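PDB 6IDP: MATE family efflux transporter, which probably exports drugs and other toxic compounds from Vibrio cholerae cells, as a multidrug transporter that changes conformation in a proton-dependent way. Local coordinates for residues K12-M17 with P291-R296; G295-A300 with T304-L309; P396-G401 with E408-G413. One frame throughout, in Å; residues are numbered along the deposited sequence.

Overall arrangement
From the N terminus, helix 5-39 first meets helix 281-299 in interaction 1, closing a loop of 273 mostly helical residues. Interaction 2 begins where that one ends, sharing Gly295 and Arg296, and pairs the end of helix 281-299 with the start of helix 303-330 across a three-residue gap. Leu309 of interaction 2 packs on both Leu14 and Met293, so three helices form one apolar cluster. Interaction 3 follows in series, closing a six-residue turn between two antiparallel arms of the helical range 379-435; its centre is 36 Å from that of interaction 1 and 38 Å from that of interaction 2. None nests in another; interactions 1 and 2 abut through their shared residues.

Interaction 1: K12-M17 with P291-R296; sequences KQLFQM and PPMIGR. With OLC ((2R)-2,3-dihydroxypropyl (9Z)-octadec-9-enoate), chain Q; OLC ((2R)-2,3-dihydroxypropyl (9Z)-octadec-9-enoate), chain P; OLC ((2R)-2,3-dihydroxypropyl (9Z)-octadec-9-enoate), chain M.
Met293 reaches across to Gln13, Leu14 and Met17, and its single side chain carries almost the whole contact. The helix axes stay 11.3 Å apart and run at 133° to each other, a spacing too wide for backbone contact. From CB, which points toward 12-17, the chain runs straight through chi2 (177°): Met293 CG comes 4.1 Å from Met17 CE, as the two methionines slide past each other in opposite directions. Met293 SD touches Leu14 CD1 at 3.9 Å and Met17 CG at 4.0 Å. A bend at chi3 (73°) lays Met293 CE against the helix itself, 3.8 Å from Leu14 N and 3.9 Å from Gln13 CB.

Leu14 divides its two methyls: CD1 faces Met293, while Leu14 CD2 touches C12 of a monoolein chain (chain P) at 3.7 Å. The Phe15 ring meets lipid over one face, where C13 of the chain Q molecule lies 3.5 Å above the plane over its centre, and at an edge, where C16 of chain P lies; it also meets the Trp19 ring. Leu309 of helix 303-330 packs against both Leu14 and Met293.

Pro291 and Pro292 have no N-H to give to the preceding turn, and helix 281-299 is kinked there, just before Met293. Such apolar packing of a proline-kinked helix against the lipid-coated N-terminal helix is consistent with the all-helical MATE transporter fold.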
loop_
_atom_site.group_PDB
_atom_site.type_symbol
_atom_site.label_atom_id
_atom_site.label_comp_id
_atom_site.label_asym_id
_atom_site.label_seq_id
_atom_site.Cartn_x
_atom_site.Cartn_y
_atom_site.Cartn_z
ATOM N N LYS A 12 20.158 11.334 -6.308
ATOM C CA LYS A 12 19.355 12.092 -7.265
ATOM C C LYS A 12 18.435 11.189 -8.079
ATOM O O LYS A 12 17.319 11.578 -8.422
ATOM C CB LYS A 12 20.257 12.900 -8.200
ATOM C CG LYS A 12 20.870 14.131 -7.556
ATOM C CD LYS A 12 21.690 14.926 -8.556
ATOM C CE LYS A 12 22.155 16.247 -7.964
ATOM N NZ LYS A 12 22.991 16.050 -6.748
ATOM N N GLN A 13 18.903 9.985 -8.392
ATOM C CA GLN A 13 18.088 9.033 -9.138
ATOM C C GLN A 13 16.895 8.592 -8.294
ATOM O O GLN A 13 15.771 8.514 -8.788
ATOM C CB GLN A 13 18.919 7.818 -9.572
ATOM C CG GLN A 13 19.936 8.104 -10.671
ATOM C CD GLN A 13 20.860 6.926 -10.941
ATOM O OE1 GLN A 13 20.529 5.780 -10.640
ATOM N NE2 GLN A 13 22.026 7.207 -11.508
ATOM N N LEU A 14 17.145 8.316 -7.018
ATOM C CA LEU A 14 16.080 7.907 -6.110
ATOM C C LEU A 14 15.052 9.023 -5.942
ATOM O O LEU A 14 13.851 8.764 -5.913
ATOM C CB LEU A 14 16.650 7.498 -4.748
ATOM C CG LEU A 14 15.630 7.117 -3.669
ATOM C CD1 LEU A 14 14.823 5.890 -4.074
ATOM C CD2 LEU A 14 16.314 6.898 -2.324
ATOM N N PHE A 15 15.525 10.263 -5.846
ATOM C CA PHE A 15 14.625 11.406 -5.714
ATOM C C PHE A 15 13.714 11.549 -6.931
ATOM O O PHE A 15 12.505 11.730 -6.789
ATOM C CB PHE A 15 15.412 12.703 -5.500
ATOM C CG PHE A 15 14.556 13.936 -5.532
ATOM C CD1 PHE A 15 13.735 14.255 -4.462
ATOM C CD2 PHE A 15 14.562 14.775 -6.636
ATOM C CE1 PHE A 15 12.940 15.390 -4.489
ATOM C CE2 PHE A 15 13.768 15.911 -6.668
ATOM C CZ PHE A 15 12.958 16.217 -5.592
ATOM N N GLN A 16 14.296 11.466 -8.124
ATOM C CA GLN A 16 13.524 11.614 -9.357
ATOM C C GLN A 16 12.547 10.462 -9.559
ATOM O O GLN A 16 11.500 10.635 -10.173
ATOM C CB GLN A 16 14.452 11.730 -10.570
ATOM C CG GLN A 16 15.207 13.050 -10.654
ATOM C CD GLN A 16 14.283 14.250 -10.798
ATOM O OE1 GLN A 16 13.224 14.166 -11.422
ATOM N NE2 GLN A 16 14.683 15.377 -10.217
ATOM N N MET A 17 12.894 9.287 -9.046
ATOM C CA MET A 17 12.003 8.137 -9.124
ATOM C C MET A 17 10.869 8.230 -8.106
ATOM O O MET A 17 9.763 7.758 -8.358
ATOM C CB MET A 17 12.781 6.838 -8.908
ATOM C CG MET A 17 13.646 6.414 -10.086
ATOM S SD MET A 17 12.709 5.622 -11.406
ATOM C CE MET A 17 12.119 4.149 -10.571
ATOM N N PRO A 291 12.071 -0.524 -5.096
ATOM C CA PRO A 291 12.220 -1.907 -5.582
ATOM C C PRO A 291 12.597 -2.091 -7.068
ATOM O O PRO A 291 13.373 -3.002 -7.340
ATOM C CB PRO A 291 10.840 -2.516 -5.308
ATOM C CG PRO A 291 10.340 -1.766 -4.128
ATOM C CD PRO A 291 10.810 -0.352 -4.346
ATOM N N PRO A 292 12.064 -1.275 -8.001
ATOM C CA PRO A 292 12.526 -1.478 -9.381
ATOM C C PRO A 292 14.009 -1.179 -9.556
ATOM O O PRO A 292 14.686 -1.867 -10.317
ATOM C CB PRO A 292 11.694 -0.481 -10.191
ATOM C CG PRO A 292 10.538 -0.137 -9.336
ATOM C CD PRO A 292 11.008 -0.248 -7.926
ATOM N N MET A 293 14.498 -0.153 -8.865
ATOM C CA MET A 293 15.912 0.197 -8.917
ATOM C C MET A 293 16.764 -0.953 -8.387
ATOM O O MET A 293 17.757 -1.335 -9.001
ATOM C CB MET A 293 16.184 1.476 -8.117
ATOM C CG MET A 293 15.354 2.675 -8.548
ATOM S SD MET A 293 15.629 4.139 -7.518
ATOM C CE MET A 293 17.259 4.650 -8.064
ATOM N N ILE A 294 16.361 -1.504 -7.244
ATOM C CA ILE A 294 17.079 -2.614 -6.624
ATOM C C ILE A 294 17.065 -3.857 -7.509
ATOM O O ILE A 294 18.101 -4.494 -7.712
ATOM C CB ILE A 294 16.484 -2.973 -5.242
ATOM C CG1 ILE A 294 16.591 -1.788 -4.283
ATOM C CG2 ILE A 294 17.194 -4.180 -4.652
ATOM C CD1 ILE A 294 18.013 -1.380 -3.971
ATOM N N GLY A 295 15.889 -4.193 -8.034
ATOM C CA GLY A 295 15.727 -5.369 -8.871
ATOM C C GLY A 295 16.574 -5.320 -10.129
ATOM O O GLY A 295 17.222 -6.306 -10.487
ATOM N N ARG A 296 16.576 -4.171 -10.797
ATOM C CA ARG A 296 17.378 -3.997 -12.002
ATOM C C ARG A 296 18.868 -4.102 -11.683
ATOM O O ARG A 296 19.629 -4.718 -12.432
ATOM C CB ARG A 296 17.075 -2.652 -12.669
ATOM C CG ARG A 296 17.625 -2.539 -14.092
ATOM C CD ARG A 296 17.783 -1.091 -14.533
ATOM N NE ARG A 296 18.654 -0.343 -13.629
ATOM C CZ ARG A 296 19.982 -0.406 -13.643
ATOM N NH1 ARG A 296 20.607 -1.188 -14.514
ATOM N NH2 ARG A 296 20.689 0.312 -12.781
HETATM C C18 OLC Q . 12.570 16.597 1.617
HETATM C C10 OLC Q . 17.601 17.394 -5.783
HETATM C C9 OLC Q . 18.502 17.539 -6.776
HETATM C C17 OLC Q . 12.820 16.635 0.125
HETATM C C11 OLC Q . 17.690 18.267 -4.549
HETATM C C16 OLC Q . 14.284 16.373 -0.165
HETATM C C12 OLC Q . 16.469 18.071 -3.673
HETATM C C15 OLC Q . 14.584 16.765 -1.597
HETATM C C13 OLC Q . 16.220 16.593 -3.452
HETATM C C14 OLC Q . 15.977 16.315 -1.982
HETATM C C18 OLC P . 10.287 12.814 -2.348
HETATM C C10 OLC P . 17.546 12.692 -0.982
HETATM C C9 OLC P . 18.394 13.699 -1.290
HETATM C C17 OLC P . 11.131 12.790 -1.091
HETATM C C11 OLC P . 17.176 11.649 -2.017
HETATM C C8 OLC P . 19.001 13.810 -2.674
HETATM C C16 OLC P . 12.566 12.461 -1.445
HETATM C C12 OLC P . 16.479 10.476 -1.358
HETATM C C7 OLC P . 19.479 15.227 -2.914
HETATM C C15 OLC P . 12.711 10.970 -1.655
HETATM C C13 OLC P . 15.074 10.861 -0.945
HETATM C C6 OLC P . 20.986 15.303 -2.795
HETATM C C14 OLC P . 14.123 10.664 -2.104
HETATM C C5 OLC P . 21.629 14.692 -4.021
HETATM C C18 OLC M . 8.783 17.385 -3.266
HETATM C C10 OLC M . 11.643 17.779 -11.757
HETATM C C17 OLC M . 8.797 16.953 -4.716
HETATM C C11 OLC M . 12.318 18.137 -10.451
HETATM C C16 OLC M . 9.295 18.092 -5.579
HETATM C C12 OLC M . 11.485 17.636 -9.290
HETATM C C15 OLC M . 9.416 17.634 -7.017
HETATM C C13 OLC M . 10.148 18.342 -9.285
HETATM C C14 OLC M . 9.815 18.809 -7.885
#

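Interaction 2: G295-A300 with T304-L309; sequences GRMLGA and THIRQL. With OLC ((2R)-2,3-dihydroxypropyl (9Z)-octadec-9-enoate), chain H.
Met297 and Ile306 have the closest CA atoms across the contact, at 6.5 Å, where the helical segments 295-299 and 304-309 pass at 9.4 Å between axes with their directions 155° apart. The packing is apolar, and Met297 supplies most of it. Met297 CB lies 3.6 Å from Ile306 CG1, and the two side chains slide past one another in opposite directions. The bend at chi3 (-46°) turns the terminal methyl back, so that Met297 CE also sits 3.6 Å from Ile306 CG1. Met297 CE meets Leu309 CD2 at 3.6 Å as well, with the methionine and leucine side chains crossing at about a right angle. Met297 SD rests 3.8 Å from His305 CB.

Three residues join the segments, making this the turn end of an antiparallel helical hairpin between helices 281-299 and 303-330, in the C-terminal half of this MATE transporter. Ile306 has a second role in it: Ile306 CD1, placed by an extended chi2 (179°), reaches the backbone of the first helix 3.6 Å from Leu298 N, and also touches Leu298 CB. At the polar margin His305 ND1 makes a weak hydrogen bond to Glu302 of the connecting turn, to which Arg296 also extends a long, weak ion pair; the imidazole ring meets Gln308 OE1 at its edge. On the lipid side of helix 303-330, a monoolein chain (chain H) runs over one face of the Arg307 guanidinium, its C13 atom 3.4 Å above the plane and over the centre of the group.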
loop_
_atom_site.group_PDB
_atom_site.type_symbol
_atom_site.label_atom_id
_atom_site.label_comp_id
_atom_site.label_asym_id
_atom_site.label_seq_id
_atom_site.Cartn_x
_atom_site.Cartn_y
_atom_site.Cartn_z
ATOM N N GLY A 295 15.889 -4.193 -8.034
ATOM C CA GLY A 295 15.727 -5.369 -8.871
ATOM C C GLY A 295 16.574 -5.320 -10.129
ATOM O O GLY A 295 17.222 -6.306 -10.487
ATOM N N ARG A 296 16.576 -4.171 -10.797
ATOM C CA ARG A 296 17.378 -3.997 -12.002
ATOM C C ARG A 296 18.868 -4.102 -11.683
ATOM O O ARG A 296 19.629 -4.718 -12.432
ATOM C CB ARG A 296 17.075 -2.652 -12.669
ATOM C CG ARG A 296 17.625 -2.539 -14.092
ATOM C CD ARG A 296 17.783 -1.091 -14.533
ATOM N NE ARG A 296 18.654 -0.343 -13.629
ATOM C CZ ARG A 296 19.982 -0.406 -13.643
ATOM N NH1 ARG A 296 20.607 -1.188 -14.514
ATOM N NH2 ARG A 296 20.689 0.312 -12.781
ATOM N N MET A 297 19.279 -3.499 -10.569
ATOM C CA MET A 297 20.681 -3.511 -10.173
ATOM C C MET A 297 21.147 -4.925 -9.832
ATOM O O MET A 297 22.277 -5.302 -10.146
ATOM C CB MET A 297 20.922 -2.563 -8.992
ATOM C CG MET A 297 20.967 -1.089 -9.383
ATOM S SD MET A 297 21.232 0.033 -7.985
ATOM C CE MET A 297 20.081 -0.633 -6.803
ATOM N N LEU A 298 20.273 -5.707 -9.201
ATOM C CA LEU A 298 20.586 -7.100 -8.891
ATOM C C LEU A 298 20.821 -7.908 -10.167
ATOM O O LEU A 298 21.739 -8.725 -10.234
ATOM C CB LEU A 298 19.468 -7.740 -8.063
ATOM C CG LEU A 298 19.661 -9.222 -7.718
ATOM C CD1 LEU A 298 20.999 -9.447 -7.030
ATOM C CD2 LEU A 298 18.519 -9.751 -6.855
ATOM N N GLY A 299 19.994 -7.669 -11.179
ATOM C CA GLY A 299 20.126 -8.368 -12.444
ATOM C C GLY A 299 21.422 -8.030 -13.158
ATOM O O GLY A 299 22.028 -8.885 -13.805
ATOM N N ALA A 300 21.849 -6.777 -13.029
ATOM C CA ALA A 300 23.049 -6.289 -13.696
ATOM C C ALA A 300 24.292 -6.454 -12.827
ATOM O O ALA A 300 25.372 -5.993 -13.193
ATOM C CB ALA A 300 22.876 -4.829 -14.082
ATOM N N THR A 304 27.406 -3.248 -5.344
ATOM C CA THR A 304 27.875 -2.105 -4.564
ATOM C C THR A 304 26.809 -1.016 -4.516
ATOM O O THR A 304 26.509 -0.469 -3.451
ATOM C CB THR A 304 29.165 -1.498 -5.142
ATOM O OG1 THR A 304 30.206 -2.480 -5.132
ATOM C CG2 THR A 304 29.606 -0.291 -4.318
ATOM N N HIS A 305 26.239 -0.719 -5.679
ATOM C CA HIS A 305 25.220 0.314 -5.804
ATOM C C HIS A 305 23.946 -0.031 -5.037
ATOM O O HIS A 305 23.272 0.860 -4.525
ATOM C CB HIS A 305 24.895 0.560 -7.278
ATOM C CG HIS A 305 26.001 1.223 -8.035
ATOM N ND1 HIS A 305 26.094 1.177 -9.410
ATOM C CD2 HIS A 305 27.060 1.955 -7.612
ATOM C CE1 HIS A 305 27.162 1.846 -9.800
ATOM N NE2 HIS A 305 27.766 2.329 -8.729
ATOM N N ILE A 306 23.616 -1.318 -4.964
ATOM C CA ILE A 306 22.471 -1.758 -4.176
ATOM C C ILE A 306 22.666 -1.371 -2.711
ATOM O O ILE A 306 21.808 -0.721 -2.113
ATOM C CB ILE A 306 22.241 -3.283 -4.278
ATOM C CG1 ILE A 306 21.696 -3.656 -5.656
ATOM C CG2 ILE A 306 21.273 -3.749 -3.199
ATOM C CD1 ILE A 306 21.464 -5.145 -5.848
ATOM N N ARG A 307 23.806 -1.758 -2.146
ATOM C CA ARG A 307 24.106 -1.456 -0.752
ATOM C C ARG A 307 24.128 0.051 -0.501
ATOM O O ARG A 307 23.577 0.525 0.495
ATOM C CB ARG A 307 25.436 -2.091 -0.343
ATOM C CG ARG A 307 25.382 -3.607 -0.272
ATOM C CD ARG A 307 25.879 -4.111 1.068
ATOM N NE ARG A 307 27.332 -4.145 1.124
ATOM C CZ ARG A 307 28.038 -4.115 2.249
ATOM N NH1 ARG A 307 27.423 -4.039 3.420
ATOM N NH2 ARG A 307 29.362 -4.155 2.201
ATOM N N GLN A 308 24.740 0.800 -1.413
ATOM C CA GLN A 308 24.793 2.255 -1.295
ATOM C C GLN A 308 23.396 2.892 -1.338
ATOM O O GLN A 308 23.058 3.711 -0.486
ATOM C CB GLN A 308 25.683 2.849 -2.396
ATOM C CG GLN A 308 27.153 2.468 -2.260
ATOM C CD GLN A 308 28.051 3.152 -3.278
ATOM O OE1 GLN A 308 27.669 3.360 -4.431
ATOM N NE2 GLN A 308 29.260 3.499 -2.853
ATOM N N LEU A 309 22.590 2.506 -2.322
ATOM C CA LEU A 309 21.257 3.084 -2.498
ATOM C C LEU A 309 20.339 2.806 -1.307
ATOM O O LEU A 309 19.549 3.666 -0.908
ATOM C CB LEU A 309 20.613 2.556 -3.783
ATOM C CG LEU A 309 19.224 3.091 -4.137
ATOM C CD1 LEU A 309 19.240 4.607 -4.287
ATOM C CD2 LEU A 309 18.707 2.428 -5.406
HETATM C C18 OLC H . 27.044 -7.266 6.919
HETATM C C10 OLC H . 29.047 -6.427 -1.418
HETATM C C9 OLC H . 29.368 -5.214 -1.923
HETATM C C17 OLC H . 26.028 -7.449 5.809
HETATM C C11 OLC H . 29.446 -6.818 -0.012
HETATM C C8 OLC H . 30.132 -4.196 -1.105
HETATM C C16 OLC H . 26.679 -7.264 4.450
HETATM C C12 OLC H . 28.564 -7.942 0.494
HETATM C C7 OLC H . 29.584 -2.809 -1.372
HETATM C C15 OLC H . 27.317 -8.561 3.992
HETATM C C13 OLC H . 27.947 -7.532 1.816
HETATM C C6 OLC H . 29.846 -1.911 -0.180
HETATM C C14 OLC H . 27.245 -8.699 2.481
HETATM C C5 OLC H . 28.827 -0.791 -0.147
HETATM C C4 OLC H . 28.737 -0.215 1.249
#

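Interaction 3: P396-G401 with E408-G413. With OLC ((2R)-2,3-dihydroxypropyl (9Z)-octadec-9-enoate), chain L.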
loop_
_atom_site.group_PDB
_atom_site.type_symbol
_atom_site.label_atom_id
_atom_site.label_comp_id
_atom_site.label_asym_id
_atom_site.label_seq_id
_atom_site.Cartn_x
_atom_site.Cartn_y
_atom_site.Cartn_z
ATOM N N PRO A 396 2.507 -7.399 21.131
ATOM C CA PRO A 396 2.829 -7.662 22.540
ATOM C C PRO A 396 3.152 -6.393 23.328
ATOM O O PRO A 396 2.779 -6.300 24.496
ATOM C CB PRO A 396 4.058 -8.573 22.456
ATOM C CG PRO A 396 3.950 -9.227 21.138
ATOM C CD PRO A 396 3.367 -8.186 20.228
ATOM N N CYS A 397 3.827 -5.434 22.702
ATOM C CA CYS A 397 4.168 -4.190 23.388
ATOM C C CYS A 397 2.926 -3.336 23.642
ATOM O O CYS A 397 2.818 -2.689 24.682
ATOM C CB CYS A 397 5.208 -3.397 22.590
ATOM S SG CYS A 397 6.908 -4.011 22.762
ATOM N N LEU A 398 1.992 -3.342 22.694
ATOM C CA LEU A 398 0.715 -2.661 22.878
ATOM C C LEU A 398 -0.051 -3.234 24.061
ATOM O O LEU A 398 -0.601 -2.490 24.873
ATOM C CB LEU A 398 -0.150 -2.762 21.621
ATOM C CG LEU A 398 0.293 -1.971 20.392
ATOM C CD1 LEU A 398 -0.804 -1.994 19.339
ATOM C CD2 LEU A 398 0.656 -0.549 20.773
ATOM N N TRP A 399 -0.086 -4.560 24.150
ATOM C CA TRP A 399 -0.844 -5.226 25.196
ATOM C C TRP A 399 -0.208 -5.009 26.562
ATOM O O TRP A 399 -0.910 -4.816 27.550
ATOM C CB TRP A 399 -0.976 -6.724 24.906
ATOM C CG TRP A 399 -1.934 -7.411 25.833
ATOM C CD1 TRP A 399 -3.296 -7.406 25.750
ATOM C CD2 TRP A 399 -1.604 -8.197 26.985
ATOM N NE1 TRP A 399 -3.835 -8.142 26.777
ATOM C CE2 TRP A 399 -2.819 -8.640 27.548
ATOM C CE3 TRP A 399 -0.402 -8.573 27.593
ATOM C CZ2 TRP A 399 -2.864 -9.438 28.691
ATOM C CZ3 TRP A 399 -0.451 -9.366 28.727
ATOM C CH2 TRP A 399 -1.673 -9.790 29.263
ATOM N N LEU A 400 1.120 -5.039 26.611
ATOM C CA LEU A 400 1.842 -4.809 27.858
ATOM C C LEU A 400 1.621 -3.390 28.381
ATOM O O LEU A 400 1.371 -3.189 29.570
ATOM C CB LEU A 400 3.339 -5.070 27.672
ATOM C CG LEU A 400 3.779 -6.534 27.665
ATOM C CD1 LEU A 400 5.283 -6.650 27.454
ATOM C CD2 LEU A 400 3.366 -7.212 28.959
ATOM N N GLY A 401 1.709 -2.408 27.489
ATOM C CA GLY A 401 1.520 -1.022 27.873
ATOM C C GLY A 401 0.102 -0.730 28.321
ATOM O O GLY A 401 -0.117 -0.000 29.289
ATOM N N GLU A 408 -2.135 5.574 27.841
ATOM C CA GLU A 408 -0.828 6.208 27.740
ATOM C C GLU A 408 0.274 5.160 27.618
ATOM O O GLU A 408 1.258 5.364 26.909
ATOM C CB GLU A 408 -0.566 7.122 28.943
ATOM C CG GLU A 408 -0.798 6.485 30.300
ATOM C CD GLU A 408 -2.203 6.714 30.830
ATOM O OE1 GLU A 408 -3.115 6.996 30.023
ATOM O OE2 GLU A 408 -2.393 6.616 32.058
ATOM N N GLY A 409 0.100 4.037 28.308
ATOM C CA GLY A 409 1.057 2.950 28.238
ATOM C C GLY A 409 1.016 2.271 26.886
ATOM O O GLY A 409 2.033 1.791 26.388
ATOM N N LEU A 410 -0.169 2.239 26.288
ATOM C CA LEU A 410 -0.343 1.654 24.966
ATOM C C LEU A 410 0.435 2.454 23.919
ATOM O O LEU A 410 1.045 1.876 23.017
ATOM C CB LEU A 410 -1.831 1.579 24.609
ATOM C CG LEU A 410 -2.244 0.821 23.348
ATOM C CD1 LEU A 410 -3.575 0.116 23.563
ATOM C CD2 LEU A 410 -2.338 1.766 22.166
ATOM N N PHE A 411 0.417 3.779 24.041
ATOM C CA PHE A 411 1.180 4.634 23.136
ATOM C C PHE A 411 2.677 4.371 23.284
ATOM O O PHE A 411 3.409 4.339 22.297
ATOM C CB PHE A 411 0.877 6.114 23.389
ATOM C CG PHE A 411 -0.529 6.520 23.037
ATOM C CD1 PHE A 411 -1.277 5.780 22.135
ATOM C CD2 PHE A 411 -1.100 7.648 23.606
ATOM C CE1 PHE A 411 -2.571 6.155 21.811
ATOM C CE2 PHE A 411 -2.390 8.028 23.285
ATOM C CZ PHE A 411 -3.127 7.282 22.388
ATOM N N ILE A 412 3.123 4.186 24.524
ATOM C CA ILE A 412 4.515 3.848 24.803
ATOM C C ILE A 412 4.875 2.503 24.175
ATOM O O ILE A 412 5.975 2.326 23.640
ATOM C CB ILE A 412 4.796 3.798 26.322
ATOM C CG1 ILE A 412 4.527 5.158 26.962
ATOM C CG2 ILE A 412 6.232 3.372 26.593
ATOM C CD1 ILE A 412 5.430 6.262 26.455
ATOM N N GLY A 413 3.938 1.561 24.242
ATOM C CA GLY A 413 4.120 0.258 23.629
ATOM C C GLY A 413 4.335 0.355 22.131
ATOM O O GLY A 413 5.201 -0.322 21.578
HETATM C C18 OLC L . 6.624 3.133 31.613
HETATM C C10 OLC L . 7.194 -2.981 27.309
HETATM C C17 OLC L . 5.144 3.241 31.316
HETATM C C11 OLC L . 6.666 -1.901 26.390
HETATM C C16 OLC L . 4.833 2.601 29.979
HETATM C C12 OLC L . 5.448 -1.243 27.004
HETATM C C15 OLC L . 5.313 1.164 29.960
HETATM C C13 OLC L . 5.793 -0.670 28.362
HETATM C C14 OLC L . 4.878 0.496 28.671
#
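Leu398 holds CG anti to its carbonyl carbon (chi1 -70°) whereas Leu410 holds CG anti to its own nitrogen (chi1 -172°), and these two torsions bring methyl against methyl, Leu398 CD2 to Leu410 CD2 at 4.0 Å. Leu398 CD2 also lies 3.3 Å from Leu410 O, pressing on the backbone of the facing helix. The frame around them is a glycine-rich hairpin in the helical range 379-435, whose two arms run antiparallel (156°) and in which Gly409 and Gly413 form a GxxxG pattern opposite Cys397 and Gly401. The evidence for tight packing is an axis separation of 7.0 Å, possible because three of the residues that face the other helix have only hydrogens there.

Backbones therefore touch directly through CA-H...O contacts. Gly401 and Gly409 exchange them mutually: Gly401 CA is 3.2 Å from Gly409 O, and Gly409 CA is 3.3 Å from Gly401 O. One turn away, where the arms are followed back to Cys397 and on to Gly413, Gly413 CA stands 3.4 Å from Cys397 O, and in return Cys397 CB lies close to the Gly413 carbonyl oxygen.

Outside the pair, Trp269 of helix 263-279 packs on Leu410, and Val416, farther along 379-435, on Cys397. A monoolein chain (chain L) runs alongside the glycines, past Ile412, with its C14 atom 3.8 Å from Gly401 CA and its C12 atom 3.8 Å from Cys397 O.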